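Local coordinates for protein gamma-D-glutamyl-L-lysine dipeptidyl-peptidase (Bacillus cereus ATCC 10987, PDB 3H41) that probably hydrolyses gamma-D-glutamyl-L-lysine bonds in murein peptides as an NlpC/P60 cysteine peptidase, releasing L-Ala-gamma-D-Glu during cell wall degradation, at residues Y107-E110 and F111-T115. Sequence-based numbering, arbitrary orientation. Where two conformers were deposited one is given.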
loop_
_atom_site.group_PDB
_atom_site.type_symbol
_atom_site.label_atom_id
_atom_site.label_comp_id
_atom_site.label_asym_id
_atom_site.label_seq_id
_atom_site.Cartn_x
_atom_site.Cartn_y
_atom_site.Cartn_z
ATOM N N TYR A 107 -1.888 20.516 3.431
ATOM C CA TYR A 107 -0.661 20.870 4.158
ATOM C C TYR A 107 -1.077 21.522 5.464
ATOM O O TYR A 107 -1.872 22.448 5.455
ATOM C CB TYR A 107 0.222 21.844 3.366
ATOM C CG TYR A 107 1.548 22.124 4.084
ATOM C CD1 TYR A 107 1.634 23.111 5.077
ATOM C CD2 TYR A 107 2.663 21.345 3.849
ATOM C CE1 TYR A 107 2.831 23.353 5.755
ATOM C CE2 TYR A 107 3.859 21.563 4.528
ATOM C CZ TYR A 107 3.931 22.563 5.479
ATOM O OH TYR A 107 5.112 22.776 6.158
ATOM N N ASN A 108 -0.577 21.013 6.576
ATOM C CA ASN A 108 -0.790 21.635 7.877
ATOM C C ASN A 108 0.561 21.673 8.588
ATOM O O ASN A 108 1.249 20.652 8.690
ATOM C CB ASN A 108 -1.827 20.840 8.661
ATOM C CG ASN A 108 -2.071 21.395 10.040
ATOM O OD1 ASN A 108 -1.439 20.950 10.985
ATOM N ND2 ASN A 108 -3.028 22.296 10.176
ATOM N N GLN A 109 0.985 22.867 9.014
ATOM C CA GLN A 109 2.317 23.015 9.606
ATOM C C GLN A 109 2.518 22.151 10.851
ATOM O O GLN A 109 3.597 21.562 11.045
ATOM C CB GLN A 109 2.599 24.479 9.969
ATOM C CG GLN A 109 4.071 24.718 10.341
ATOM C CD GLN A 109 5.022 24.337 9.214
ATOM O OE1 GLN A 109 4.816 24.739 8.074
ATOM N NE2 GLN A 109 6.043 23.523 9.520
ATOM N N GLU A 110 1.505 22.108 11.713
ATOM C CA GLU A 110 1.554 21.257 12.907
ATOM C C GLU A 110 1.774 19.790 12.544
ATOM O O GLU A 110 2.639 19.134 13.133
ATOM C CB GLU A 110 0.286 21.369 13.750
ATOM C CG GLU A 110 0.370 20.487 15.022
ATOM C CD GLU A 110 -0.886 20.522 15.915
ATOM O OE1 GLU A 110 -1.930 21.054 15.483
ATOM O OE2 GLU A 110 -0.821 19.987 17.049
ATOM N N PHE A 111 0.989 19.270 11.588
ATOM C CA PHE A 111 1.223 17.901 11.094
ATOM C C PHE A 111 2.621 17.752 10.497
ATOM O O PHE A 111 3.346 16.804 10.796
ATOM C CB PHE A 111 0.177 17.490 10.053
ATOM C CG PHE A 111 0.253 16.038 9.655
ATOM C CD1 PHE A 111 -0.461 15.059 10.365
ATOM C CD2 PHE A 111 1.042 15.635 8.588
ATOM C CE1 PHE A 111 -0.402 13.713 10.010
ATOM C CE2 PHE A 111 1.120 14.287 8.236
ATOM C CZ PHE A 111 0.374 13.319 8.942
ATOM N N ALA A 112 2.989 18.668 9.609
ATOM C CA ALA A 112 4.338 18.653 9.021
ATOM C C ALA A 112 5.443 18.623 10.118
ATOM O O ALA A 112 6.407 17.866 10.020
ATOM C CB ALA A 112 4.522 19.858 8.104
ATOM N N ASP A 113 5.273 19.412 11.172
ATOM C CA ASP A 113 6.260 19.424 12.281
ATOM C C ASP A 113 6.284 18.125 13.095
ATOM O O ASP A 113 7.285 17.818 13.763
ATOM C CB ASP A 113 5.990 20.598 13.215
ATOM C CG ASP A 113 6.305 21.933 12.576
ATOM O OD1 ASP A 113 7.136 21.961 11.639
ATOM O OD2 ASP A 113 5.710 22.941 13.001
ATOM N N LYS A 114 5.178 17.379 13.079
ATOM C CA LYS A 114 5.067 16.188 13.908
ATOM C C LYS A 114 5.348 14.904 13.124
ATOM O O LYS A 114 5.195 13.824 13.654
ATOM C CB LYS A 114 3.684 16.140 14.553
ATOM C CG LYS A 114 3.477 17.178 15.685
ATOM C CD LYS A 114 2.029 17.115 16.218
ATOM C CE LYS A 114 1.894 17.691 17.626
ATOM N NZ LYS A 114 2.463 16.793 18.689
ATOM N N THR A 115 5.802 15.037 11.878
ATOM C CA THR A 115 6.039 13.887 10.999
ATOM C C THR A 115 7.117 12.958 11.524
ATOM O O THR A 115 7.159 11.785 11.173
ATOM C CB THR A 115 6.499 14.324 9.591
ATOM O OG1 THR A 115 7.760 15.001 9.690
ATOM C CG2 THR A 115 5.464 15.233 8.922
#
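N108 caps the short helix 109-113 through its side chain, accepting from F111 in a classic N-cap. CG of N108 lies anti to the backbone N (chi1 178°), which carries OD1 over the start of the helix. F111 N donates to N108 OD1 at 3.0 Å, in the carbonyl plane and on a lone pair. The carbonyl of N108 also works: A112 N donates to N108 O at 2.8 Å, the first backbone bond of the helix.

On the outer face a polar chain runs from Y107 through Q109 to D113. The Q109 side chain bends at chi2 (59°) and lays its amide forward along the helix. The bend sets the amide between Y107 OH and D113. Y107 OH donates to Q109 OE1 at 2.8 Å from above the carbonyl plane. Q109 NE2 donates to D113 OD1 at 2.9 Å. The carboxylate is met from above its plane, while OD1 itself lies in the Q109 amide plane. These two bonds fix the rotation of the amide. The methyl of A112 meets the phenol end of Y107 obliquely, with A112 CB 3.6 Å from Y107 OH.

F111 turns its ring inward, edge-to-face with F10 of strand 8-11 and against L148, P149 and L161. The helix thus joins the sheets of the two SH3-like domains, well away from the substrate site. E110 and K114, one turn apart, lie side by side and point the same way. E110 OE2 lies 3.6 Å from K114 CE, and E110 CG touches K114 CD. The charged ends do not touch: E110 OE2 and K114 NZ are 4.9 Å apart, and K114 NZ forms its salt bridge with E117. Nearer the backbone, K114 CG lies 3.3 Å from E110 O.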